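Local coordinates for protein collagen alpha-1(XX) chain (Homo sapiens, PDB 5KF4) that probably serves as a structural component of the extracellular matrix, here represented by its second fibronectin type III domain, at residues Leu17-Ser20 and Ser26-Leu29. Numbering follows the deposited sequence.
Sequences LVLS and SIRL
Ser20 and Arg28 face each other as a hydrogen-bonded antiparallel pair, their main chains joined by two reciprocal bonds: Arg28 N to Ser20 O at 2.6 Å and Ser20 N to Arg28 O at 3.0 Å. The first is the straighter, with 165° at its hydrogen against 148° in the second. Arg28 O also receives a CA-H...O contact from Leu19 CA at 3.2 Å, giving this oxygen a second, weaker partner. The next pair along, Leu19 with Leu29, is non-hydrogen-bonded, and its side chains run side by side on the inner face. There Leu29 CD1 touches Leu19 CG at 3.8 Å and Leu17 CD1 at 3.6 Å, so one methyl serves both leucines of the edge strand. With CG anti to the backbone N (chi1 -177°), the Leu17 side chain turns its end toward Leu29 and crosses it at a slant. Farther along the same face, Leu19 CD2 meets Ile27 CD1 at 4.2 Å. On the outer face Arg28 CB lies 4.0 Å from Ser20 OG, while the guanidinium end leads away, with a weak bond from NE to Gln21 and a long, weak ion pair with Glu66. Val80 and Leu92 of the opposing sheet meet Leu17, Val96 meets Leu19 and Ile27, and Val78 meets Ile27 and Leu29. In this hairpin, which pairs edge strand 15-20 with central strand 27-32 of the three-stranded sheet of the fibronectin type III sandwich, backbone bonding sets the register; the leucines and isoleucine turn an oily face to the core, whereas Ser20 and Arg28, with the exposed Val18, lie on the outward side.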
loop_
_atom_site.group_PDB
_atom_site.type_symbol
_atom_site.label_atom_id
_atom_site.label_comp_id
_atom_site.label_asym_id
_atom_site.label_seq_id
_atom_site.Cartn_x
_atom_site.Cartn_y
_atom_site.Cartn_z
ATOM N N LEU A 17 -2.307 9.620 0.021
ATOM C CA LEU A 17 -2.660 8.390 0.720
ATOM C C LEU A 17 -3.433 8.681 2.006
ATOM O O LEU A 17 -2.997 9.474 2.837
ATOM C CB LEU A 17 -1.402 7.582 1.044
ATOM C CG LEU A 17 -1.638 6.233 1.724
ATOM C CD1 LEU A 17 -2.168 5.249 0.695
ATOM C CD2 LEU A 17 -0.381 5.707 2.382
ATOM N N VAL A 18 -4.579 8.027 2.168
ATOM C CA VAL A 18 -5.412 8.209 3.353
ATOM C C VAL A 18 -5.639 6.878 4.076
ATOM O O VAL A 18 -6.259 5.964 3.536
ATOM C CB VAL A 18 -6.779 8.835 2.995
ATOM C CG1 VAL A 18 -7.590 9.098 4.247
ATOM C CG2 VAL A 18 -6.586 10.121 2.203
ATOM N N LEU A 19 -5.148 6.788 5.307
ATOM C CA LEU A 19 -5.280 5.576 6.114
ATOM C C LEU A 19 -6.338 5.766 7.199
ATOM O O LEU A 19 -6.097 6.465 8.182
ATOM C CB LEU A 19 -3.936 5.190 6.753
ATOM C CG LEU A 19 -2.659 5.088 5.906
ATOM C CD1 LEU A 19 -2.079 6.455 5.570
ATOM C CD2 LEU A 19 -1.613 4.245 6.608
ATOM N N SER A 20 -7.509 5.161 7.015
ATOM C CA SER A 20 -8.626 5.377 7.937
ATOM C C SER A 20 -9.280 4.072 8.391
ATOM O O SER A 20 -8.761 2.988 8.123
ATOM C CB SER A 20 -9.681 6.281 7.295
ATOM O OG SER A 20 -10.198 5.703 6.110
ATOM N N SER A 26 -7.779 -4.245 11.214
ATOM C CA SER A 26 -7.930 -3.713 9.859
ATOM C C SER A 26 -7.658 -2.217 9.748
ATOM O O SER A 26 -7.839 -1.462 10.702
ATOM C CB SER A 26 -9.336 -3.996 9.323
ATOM O OG SER A 26 -10.260 -3.051 9.846
ATOM N N ILE A 27 -7.207 -1.801 8.570
ATOM C CA ILE A 27 -7.139 -0.383 8.238
ATOM C C ILE A 27 -7.686 -0.200 6.829
ATOM O O ILE A 27 -7.703 -1.143 6.035
ATOM C CB ILE A 27 -5.709 0.194 8.277
ATOM C CG1 ILE A 27 -4.881 -0.338 7.105
ATOM C CG2 ILE A 27 -5.060 -0.037 9.638
ATOM C CD1 ILE A 27 -3.709 0.551 6.733
ATOM N N ARG A 28 -8.152 1.000 6.509
ATOM C CA ARG A 28 -8.512 1.249 5.126
ATOM C C ARG A 28 -7.441 2.099 4.483
ATOM O O ARG A 28 -6.884 3.002 5.100
ATOM C CB ARG A 28 -9.874 1.926 4.987
ATOM C CG ARG A 28 -10.611 1.417 3.761
ATOM C CD ARG A 28 -11.989 2.024 3.573
ATOM N NE ARG A 28 -13.013 1.011 3.309
ATOM C CZ ARG A 28 -13.014 0.159 2.286
ATOM N NH1 ARG A 28 -14.007 -0.711 2.161
ATOM N NH2 ARG A 28 -12.036 0.162 1.387
ATOM N N LEU A 29 -7.164 1.791 3.224
ATOM C CA LEU A 29 -6.169 2.512 2.460
ATOM C C LEU A 29 -6.870 3.263 1.350
ATOM O O LEU A 29 -7.745 2.714 0.681
ATOM C CB LEU A 29 -5.136 1.544 1.894
ATOM C CG LEU A 29 -3.719 2.069 1.717
ATOM C CD1 LEU A 29 -3.229 2.687 3.017
ATOM C CD2 LEU A 29 -2.834 0.921 1.288
#